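Local coordinates for DNA replication protein DnaC (Aquifex aeolicus, PDB 3ECC) that binds ADP and magnesium and, as a bacterial helicase loader, probably uses ATP in delivering the replicative helicase to DNA, at residues A[45-50]-A[139-144]; A[70-75]-A[105-110]. All blocks are in the same frame, centred on the assembly; numbering follows the deposited sequence.

In the fold
Both contacts hold neighbouring parts of one parallel sheet, in the order 71-74, 104-107, 136-141, 40-45, and both reach the beryllium fluoride. Contact 2 is the buried one: edge strand 71-74 pairs with 104-107 by regular backbone bonds, F72 packs on V105 and D107 on one face, and F73 lies on the other. Contact 1 is partly buried at the strand ends, where the phosphate loop 45-50 meets the end of strand 136-141 through two weak backbone bonds, and its shorter backbone hydrogen bonds go to the nucleotide. The contacts meet directly at T139, whose OG1 is hydrogen-bonded to the D107 carboxylate. Along the chain, contact 2 is nested within the loop that contact 1 closes.

Contact 1: A[45-50]-A[139-144]; sequences GSPGVG and TTNYSL. With ADP (adenosine-5'-diphosphate), chain B; BEF (beryllium trifluoride ion), chain D.
G45 meets the end of strand 136-141 through its backbone. Y142 N gives a weak bond to G45 O at 3.3 Å, nearly straight at 165°. G45 N gives another weak one, more bent, to T140 O at 3.4 Å. Just beyond, the P47 ring and the N141 side chain cross at about a right angle, and P47 CA comes within 3.5 Å of fluorine F1 of the beryllium fluoride. Y142 CG stands anti to the backbone N (chi1 -172°), which carries the ring away from the loop toward R153 and I154 of helix 153-162.

The loop bends through a type II turn from S46 to V49. G48 N at its third position donates to ADP O3B at 3.2 Å. G50 N, at the N-cap of helix 51-65, donates to ADP O3A at 2.8 Å and to ADP O2B at 3.2 Å. The start of the loop is positioned further by K51 NZ, which donates to G45 O and itself reaches ADP and fluoride. This is a Walker A P-loop, and the bonding implies that the phosphate is gripped mainly by backbone amides and K51, while the neighbouring strand end holds the loop's first residue only weakly.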
ATOM      1  N   GLY A  45      -9.748  -3.427   4.754  1.00 41.23           N
ATOM      2  CA  GLY A  45     -10.401  -4.453   5.559  1.00 41.59           C
ATOM      3  C   GLY A  45      -9.984  -4.471   7.019  1.00 41.97           C
ATOM      4  O   GLY A  45      -9.082  -3.744   7.436  1.00 42.23           O
ATOM      5  N   SER A  46     -10.646  -5.321   7.791  1.00 42.30           N
ATOM      6  CA  SER A  46     -10.333  -5.527   9.200  1.00 42.92           C
ATOM      7  C   SER A  46      -9.002  -6.272   9.408  1.00 43.15           C
ATOM      8  O   SER A  46      -8.456  -6.838   8.459  1.00 43.04           O
ATOM      9  CB  SER A  46     -11.467  -6.303   9.866  1.00 42.65           C
ATOM     10  OG  SER A  46     -12.555  -5.445  10.123  1.00 43.49           O
ATOM     11  N   PRO A  47      -8.472  -6.246  10.654  1.00 43.29           N
ATOM     12  CA  PRO A  47      -7.266  -6.975  11.084  1.00 43.39           C
ATOM     13  C   PRO A  47      -7.334  -8.488  10.832  1.00 43.36           C
ATOM     14  O   PRO A  47      -8.421  -9.069  10.862  1.00 44.10           O
ATOM     15  CB  PRO A  47      -7.222  -6.710  12.596  1.00 43.63           C
ATOM     16  CG  PRO A  47      -7.909  -5.395  12.771  1.00 43.82           C
ATOM     17  CD  PRO A  47      -8.963  -5.320  11.697  1.00 43.37           C
ATOM     18  N   GLY A  48      -6.183  -9.109  10.578  1.00 42.83           N
ATOM     19  CA  GLY A  48      -6.097 -10.572  10.464  1.00 42.30           C
ATOM     20  C   GLY A  48      -6.641 -11.126   9.159  1.00 41.93           C
ATOM     21  O   GLY A  48      -6.610 -12.342   8.918  1.00 41.47           O
ATOM     22  N   VAL A  49      -7.138 -10.226   8.319  1.00 41.40           N
ATOM     23  CA  VAL A  49      -7.762 -10.596   7.064  1.00 41.57           C
ATOM     24  C   VAL A  49      -6.757 -11.042   5.985  1.00 41.38           C
ATOM     25  O   VAL A  49      -7.111 -11.793   5.083  1.00 41.42           O
ATOM     26  CB  VAL A  49      -8.669  -9.448   6.558  1.00 41.81           C
ATOM     27  CG1 VAL A  49      -8.766  -9.442   5.044  1.00 42.11           C
ATOM     28  CG2 VAL A  49     -10.058  -9.548   7.215  1.00 41.90           C
ATOM     29  N   GLY A  50      -5.505 -10.602   6.093  1.00 41.25           N
ATOM     30  CA  GLY A  50      -4.467 -11.015   5.136  1.00 40.62           C
ATOM     31  C   GLY A  50      -3.944  -9.937   4.195  1.00 40.29           C
ATOM     32  O   GLY A  50      -3.241 -10.241   3.237  1.00 40.29           O
ATOM     33  N   THR A 139      -1.995  -0.914   1.990  1.00 51.52           N
ATOM     34  CA  THR A 139      -2.947  -1.645   2.822  1.00 53.09           C
ATOM     35  C   THR A 139      -3.413  -0.730   3.935  1.00 54.61           C
ATOM     36  O   THR A 139      -2.624   0.024   4.506  1.00 54.60           O
ATOM     37  CB  THR A 139      -2.366  -2.952   3.417  1.00 52.71           C
ATOM     38  OG1 THR A 139      -1.504  -2.653   4.522  1.00 52.60           O
ATOM     39  CG2 THR A 139      -1.596  -3.730   2.364  1.00 52.52           C
ATOM     40  N   THR A 140      -4.704  -0.778   4.225  1.00 56.60           N
ATOM     41  CA  THR A 140      -5.289   0.149   5.170  1.00 58.85           C
ATOM     42  C   THR A 140      -6.421  -0.495   5.961  1.00 60.95           C
ATOM     43  O   THR A 140      -7.049  -1.464   5.514  1.00 61.06           O
ATOM     44  CB  THR A 140      -5.787   1.449   4.461  1.00 58.57           C
ATOM     45  OG1 THR A 140      -6.242   2.389   5.441  1.00 57.84           O
ATOM     46  CG2 THR A 140      -6.914   1.140   3.472  1.00 58.29           C
ATOM     47  N   ASN A 141      -6.684   0.054   7.137  1.00 63.62           N
ATOM     48  CA  ASN A 141      -7.757  -0.440   7.969  1.00 66.32           C
ATOM     49  C   ASN A 141      -9.101   0.230   7.701  1.00 68.45           C
ATOM     50  O   ASN A 141      -9.180   1.445   7.560  1.00 68.49           O
ATOM     51  CB  ASN A 141      -7.384  -0.284   9.427  1.00 66.09           C
ATOM     52  CG  ASN A 141      -7.324  -1.599  10.129  1.00 66.19           C
ATOM     53  OD1 ASN A 141      -8.336  -2.285  10.267  1.00 66.99           O
ATOM     54  ND2 ASN A 141      -6.132  -1.987  10.559  1.00 66.74           N
ATOM     55  N   TYR A 142     -10.155  -0.578   7.630  1.00 71.39           N
ATOM     56  CA  TYR A 142     -11.515  -0.056   7.567  1.00 74.25           C
ATOM     57  C   TYR A 142     -12.291  -0.420   8.830  1.00 75.91           C
ATOM     58  O   TYR A 142     -12.420  -1.604   9.176  1.00 76.11           O
ATOM     59  CB  TYR A 142     -12.248  -0.562   6.323  1.00 74.48           C
ATOM     60  CG  TYR A 142     -13.595   0.101   6.094  1.00 76.07           C
ATOM     61  CD1 TYR A 142     -13.749   1.486   6.221  1.00 77.28           C
ATOM     62  CD2 TYR A 142     -14.709  -0.652   5.722  1.00 77.02           C
ATOM     63  CE1 TYR A 142     -14.989   2.097   6.015  1.00 78.27           C
ATOM     64  CE2 TYR A 142     -15.949  -0.049   5.501  1.00 77.76           C
ATOM     65  CZ  TYR A 142     -16.084   1.323   5.650  1.00 78.29           C
ATOM     66  OH  TYR A 142     -17.313   1.921   5.429  1.00 78.58           O
ATOM     67  N   SER A 143     -12.797   0.609   9.517  1.00 77.94           N
ATOM     68  CA  SER A 143     -13.477   0.451  10.810  1.00 79.82           C
ATOM     69  C   SER A 143     -14.899  -0.134  10.700  1.00 81.05           C
ATOM     70  O   SER A 143     -15.089  -1.350  10.852  1.00 81.31           O
ATOM     71  CB  SER A 143     -13.492   1.783  11.582  1.00 79.78           C
ATOM     72  OG  SER A 143     -13.974   2.851  10.776  1.00 80.15           O
ATOM     73  N   LEU A 144     -15.886   0.729  10.439  1.00 82.46           N
ATOM     74  CA  LEU A 144     -17.301   0.318  10.365  1.00 83.83           C
ATOM     75  C   LEU A 144     -17.540  -0.762   9.291  1.00 84.64           C
ATOM     76  O   LEU A 144     -16.887  -0.755   8.238  1.00 84.78           O
ATOM     77  CB  LEU A 144     -18.209   1.543  10.142  1.00 83.80           C
ATOM     78  CG  LEU A 144     -18.033   2.735  11.104  1.00 84.08           C
ATOM     79  CD1 LEU A 144     -18.099   4.074  10.360  1.00 83.99           C
ATOM     80  CD2 LEU A 144     -19.039   2.705  12.268  1.00 84.03           C
TER
HETATM   81  PB  ADP B 500      -3.663  -7.856   7.802  1.00 46.67           P
HETATM   82  O1B ADP B 500      -2.416  -7.326   7.118  1.00 45.44           O
HETATM   83  O2B ADP B 500      -4.943  -7.554   7.069  1.00 47.64           O
HETATM   84  O3B ADP B 500      -3.722  -7.564   9.275  1.00 47.61           O
HETATM   85  PA  ADP B 500      -2.059 -10.169   7.736  1.00 45.84           P
HETATM   86  O1A ADP B 500      -1.517 -10.168   6.328  1.00 46.05           O
HETATM   87  O2A ADP B 500      -1.036  -9.552   8.676  1.00 44.34           O
HETATM   88  O3A ADP B 500      -3.506  -9.442   7.757  1.00 44.87           O
HETATM   89  O5' ADP B 500      -2.458 -11.658   8.200  1.00 46.41           O
HETATM   90  C5' ADP B 500      -2.212 -12.156   9.511  1.00 47.74           C
HETATM   91  C4' ADP B 500      -1.497 -13.498   9.420  1.00 47.82           C
HETATM   92  O4' ADP B 500      -2.339 -14.435   8.751  1.00 48.40           O
HETATM   93  C3' ADP B 500      -0.227 -13.391   8.600  1.00 48.47           C
HETATM   94  O3' ADP B 500       0.813 -14.044   9.309  1.00 50.72           O
HETATM   95  C2' ADP B 500      -0.535 -14.087   7.282  1.00 48.02           C
HETATM   96  O2' ADP B 500       0.574 -14.842   6.834  1.00 49.74           O
HETATM   97  C1' ADP B 500      -1.680 -15.009   7.617  1.00 47.53           C
HETATM   98  N9  ADP B 500      -2.647 -15.188   6.500  1.00 47.16           N
HETATM   99  C8  ADP B 500      -3.668 -14.369   6.171  1.00 46.52           C
HETATM  100  N7  ADP B 500      -4.369 -14.860   5.112  1.00 45.55           N
HETATM  101  C5  ADP B 500      -3.808 -16.024   4.762  1.00 46.91           C
HETATM  102  C6  ADP B 500      -4.042 -17.070   3.729  1.00 47.16           C
HETATM  103  N6  ADP B 500      -5.056 -16.987   2.835  1.00 46.07           N
HETATM  104  N1  ADP B 500      -3.220 -18.128   3.712  1.00 47.92           N
HETATM  105  C2  ADP B 500      -2.208 -18.260   4.594  1.00 47.88           C
HETATM  106  N3  ADP B 500      -1.939 -17.353   5.552  1.00 48.03           N
HETATM  107  C4  ADP B 500      -2.683 -16.243   5.682  1.00 47.53           C
HETATM  108 BE   BEF D1554      -3.488  -5.320   9.822  1.00 51.11          BE
HETATM  109  F1  BEF D1554      -5.060  -5.097   9.060  1.00 51.68           F
HETATM  110  F2  BEF D1554      -2.002  -5.034   8.901  1.00 52.67           F
HETATM  111  F3  BEF D1554      -3.443  -6.258  11.314  1.00 50.29           F

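Contact 2: A[70-75]-A[105-110]; sequences GYFFDT and VLDDLG. With BEF (beryllium trifluoride ion), chain D.
T75, the first residue of helix 75-86, closes onto the end of strand 104-107 with every atom of its side chain engaged. CB lies 3.4 Å from D107 O. The hydroxyl OG1 sits anti to T75's own carbonyl carbon (chi1 -49°), a torsion that sets it beside T75 N, so that the two can share one acceptor. OG1 donates to D107 O at 2.6 Å from above the carbonyl plane, whereas T75 N reaches that oxygen in the plane at 3.0 Å. The methyl CG2 ends the branch against L109 CD1, 3.6 Å away. A valine in its place would probably leave D107 O with the backbone amide of this residue as its one donor here, and the end region of strand 104-107 less firmly tied to the start of helix 75-86.

Behind this junction the strands run parallel, 21° apart, joined by V105 N to Y71 O, F73 N to V105 O and D107 N to F73 O. F72, V105 and D107 share one face, F73 and L106 the other. The F72 ring passes obliquely over V105 and D107: CD1 is 3.7 Å from V105 CG1, and CZ is 3.6 Å from D107 CB. Its plane is 43° from that of the D107 carboxylate, whose OD2 is bonded to T139 and T52. Helix 51-65 covers this side of the sheet, with T52, V56 and L59 against F72, and L78 of helix 75-86 covers F73 and L106. D74 caps the same helix through D77 N.

D108 OD1 approaches fluorine F2 of the beryllium fluoride at 3.2 Å, while its OD2 is bonded to S111. Hydrophobic residues leading into D107 and D108, both magnesium-binding in structures of this protein though D107 here only lies near the ion, are consistent with the Walker B strand of a P-loop, AAA+-like fold.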
ATOM      1  N   GLY A  70      11.205  -3.750  -5.752  1.00 58.64           N
ATOM      2  CA  GLY A  70      10.536  -2.684  -5.012  1.00 57.66           C
ATOM      3  C   GLY A  70      10.886  -2.703  -3.533  1.00 57.08           C
ATOM      4  O   GLY A  70      11.856  -3.356  -3.126  1.00 57.47           O
ATOM      5  N   TYR A  71      10.091  -2.006  -2.723  1.00 56.07           N
ATOM      6  CA  TYR A  71      10.343  -1.921  -1.280  1.00 54.95           C
ATOM      7  C   TYR A  71       9.055  -2.090  -0.474  1.00 53.82           C
ATOM      8  O   TYR A  71       7.985  -1.662  -0.908  1.00 53.41           O
ATOM      9  CB  TYR A  71      11.010  -0.585  -0.925  1.00 55.27           C
ATOM     10  CG  TYR A  71      12.393  -0.373  -1.519  1.00 56.29           C
ATOM     11  CD1 TYR A  71      13.543  -0.654  -0.783  1.00 57.02           C
ATOM     12  CD2 TYR A  71      12.547   0.133  -2.808  1.00 57.39           C
ATOM     13  CE1 TYR A  71      14.807  -0.451  -1.321  1.00 57.66           C
ATOM     14  CE2 TYR A  71      13.805   0.336  -3.356  1.00 58.02           C
ATOM     15  CZ  TYR A  71      14.930   0.045  -2.610  1.00 58.17           C
ATOM     16  OH  TYR A  71      16.174   0.250  -3.160  1.00 58.68           O
ATOM     17  N   PHE A  72       9.170  -2.730   0.691  1.00 52.58           N
ATOM     18  CA  PHE A  72       8.062  -2.848   1.642  1.00 51.16           C
ATOM     19  C   PHE A  72       8.351  -2.036   2.896  1.00 50.75           C
ATOM     20  O   PHE A  72       9.336  -2.278   3.594  1.00 50.54           O
ATOM     21  CB  PHE A  72       7.809  -4.314   2.028  1.00 50.76           C
ATOM     22  CG  PHE A  72       6.771  -4.487   3.108  1.00 49.53           C
ATOM     23  CD1 PHE A  72       5.447  -4.735   2.788  1.00 48.60           C
ATOM     24  CD2 PHE A  72       7.119  -4.393   4.449  1.00 48.96           C
ATOM     25  CE1 PHE A  72       4.493  -4.880   3.786  1.00 48.17           C
ATOM     26  CE2 PHE A  72       6.164  -4.539   5.447  1.00 47.97           C
ATOM     27  CZ  PHE A  72       4.856  -4.783   5.113  1.00 47.60           C
ATOM     28  N   PHE A  73       7.486  -1.074   3.186  1.00 50.26           N
ATOM     29  CA  PHE A  73       7.622  -0.282   4.404  1.00 49.53           C
ATOM     30  C   PHE A  73       6.365  -0.344   5.233  1.00 49.11           C
ATOM     31  O   PHE A  73       5.270  -0.381   4.692  1.00 49.22           O
ATOM     32  CB  PHE A  73       7.953   1.176   4.071  1.00 49.37           C
ATOM     33  CG  PHE A  73       9.373   1.388   3.627  1.00 48.75           C
ATOM     34  CD1 PHE A  73      10.412   1.374   4.546  1.00 47.78           C
ATOM     35  CD2 PHE A  73       9.673   1.594   2.291  1.00 47.82           C
ATOM     36  CE1 PHE A  73      11.718   1.561   4.141  1.00 46.94           C
ATOM     37  CE2 PHE A  73      10.982   1.784   1.882  1.00 46.89           C
ATOM     38  CZ  PHE A  73      12.002   1.764   2.809  1.00 46.55           C
ATOM     39  N   ASP A  74       6.527  -0.395   6.547  1.00 48.87           N
ATOM     40  CA  ASP A  74       5.450  -0.018   7.437  1.00 48.75           C
ATOM     41  C   ASP A  74       5.411   1.494   7.367  1.00 48.95           C
ATOM     42  O   ASP A  74       6.454   2.149   7.374  1.00 48.55           O
ATOM     43  CB  ASP A  74       5.721  -0.476   8.874  1.00 48.62           C
ATOM     44  CG  ASP A  74       4.653  -0.004   9.856  1.00 48.05           C
ATOM     45  OD1 ASP A  74       3.560  -0.607   9.899  1.00 48.88           O
ATOM     46  OD2 ASP A  74       4.908   0.971  10.584  1.00 45.84           O
ATOM     47  N   THR A  75       4.210   2.042   7.272  1.00 49.35           N
ATOM     48  CA  THR A  75       4.047   3.460   7.031  1.00 49.98           C
ATOM     49  C   THR A  75       4.578   4.302   8.185  1.00 50.45           C
ATOM     50  O   THR A  75       5.260   5.311   7.971  1.00 50.42           O
ATOM     51  CB  THR A  75       2.595   3.793   6.753  1.00 49.78           C
ATOM     52  OG1 THR A  75       2.095   2.883   5.764  1.00 50.50           O
ATOM     53  CG2 THR A  75       2.473   5.208   6.237  1.00 49.80           C
ATOM     54  N   VAL A 105       5.333  -0.297  -1.242  1.00 48.38           N
ATOM     55  CA  VAL A 105       4.255  -0.731  -0.379  1.00 47.99           C
ATOM     56  C   VAL A 105       4.211   0.173   0.839  1.00 47.96           C
ATOM     57  O   VAL A 105       5.180   0.249   1.599  1.00 48.05           O
ATOM     58  CB  VAL A 105       4.440  -2.193   0.088  1.00 48.07           C
ATOM     59  CG1 VAL A 105       3.166  -2.704   0.765  1.00 47.39           C
ATOM     60  CG2 VAL A 105       4.826  -3.084  -1.076  1.00 47.89           C
ATOM     61  N   LEU A 106       3.095   0.875   1.008  1.00 47.79           N
ATOM     62  CA  LEU A 106       2.814   1.584   2.250  1.00 47.95           C
ATOM     63  C   LEU A 106       1.832   0.766   3.084  1.00 48.48           C
ATOM     64  O   LEU A 106       0.631   0.751   2.803  1.00 48.39           O
ATOM     65  CB  LEU A 106       2.243   2.978   1.971  1.00 47.63           C
ATOM     66  CG  LEU A 106       3.080   3.968   1.157  1.00 46.56           C
ATOM     67  CD1 LEU A 106       2.346   5.283   1.018  1.00 44.92           C
ATOM     68  CD2 LEU A 106       4.445   4.184   1.783  1.00 46.00           C
ATOM     69  N   ASP A 107       2.352   0.069   4.091  1.00 49.30           N
ATOM     70  CA  ASP A 107       1.560  -0.880   4.866  1.00 50.41           C
ATOM     71  C   ASP A 107       1.006  -0.217   6.119  1.00 51.45           C
ATOM     72  O   ASP A 107       1.725   0.517   6.807  1.00 51.55           O
ATOM     73  CB  ASP A 107       2.407  -2.103   5.238  1.00 50.25           C
ATOM     74  CG  ASP A 107       1.564  -3.294   5.675  1.00 50.26           C
ATOM     75  OD1 ASP A 107       1.673  -3.696   6.851  1.00 49.80           O
ATOM     76  OD2 ASP A 107       0.795  -3.831   4.843  1.00 49.73           O
ATOM     77  N   ASP A 108      -0.264  -0.496   6.417  1.00 52.67           N
ATOM     78  CA  ASP A 108      -0.988   0.146   7.521  1.00 54.31           C
ATOM     79  C   ASP A 108      -1.002   1.668   7.395  1.00 55.23           C
ATOM     80  O   ASP A 108      -0.700   2.386   8.349  1.00 54.97           O
ATOM     81  CB  ASP A 108      -0.437  -0.292   8.882  1.00 54.43           C
ATOM     82  CG  ASP A 108      -1.417  -1.164   9.659  1.00 55.80           C
ATOM     83  OD1 ASP A 108      -1.007  -2.236  10.173  1.00 57.29           O
ATOM     84  OD2 ASP A 108      -2.602  -0.772   9.759  1.00 57.37           O
ATOM     85  N   LEU A 109      -1.358   2.146   6.207  1.00 56.93           N
ATOM     86  CA  LEU A 109      -1.302   3.574   5.891  1.00 58.62           C
ATOM     87  C   LEU A 109      -2.172   4.428   6.831  1.00 60.11           C
ATOM     88  O   LEU A 109      -3.404   4.315   6.847  1.00 59.55           O
ATOM     89  CB  LEU A 109      -1.652   3.828   4.412  1.00 58.37           C
ATOM     90  CG  LEU A 109      -1.667   5.276   3.896  1.00 58.13           C
ATOM     91  CD1 LEU A 109      -0.320   5.980   4.059  1.00 57.53           C
ATOM     92  CD2 LEU A 109      -2.091   5.321   2.439  1.00 57.86           C
ATOM     93  N   GLY A 110      -1.490   5.253   7.632  1.00 62.08           N
ATOM     94  CA  GLY A 110      -2.117   6.170   8.580  1.00 64.52           C
ATOM     95  C   GLY A 110      -3.401   5.661   9.198  1.00 66.23           C
ATOM     96  O   GLY A 110      -4.385   6.393   9.284  1.00 66.53           O
TER
HETATM   97 BE   BEF D1554      -3.488  -5.320   9.822  1.00 51.11          BE
HETATM   98  F1  BEF D1554      -5.060  -5.097   9.060  1.00 51.68           F
HETATM   99  F2  BEF D1554      -2.002  -5.034   8.901  1.00 52.67           F
HETATM  100  F3  BEF D1554      -3.443  -6.258  11.314  1.00 50.29           F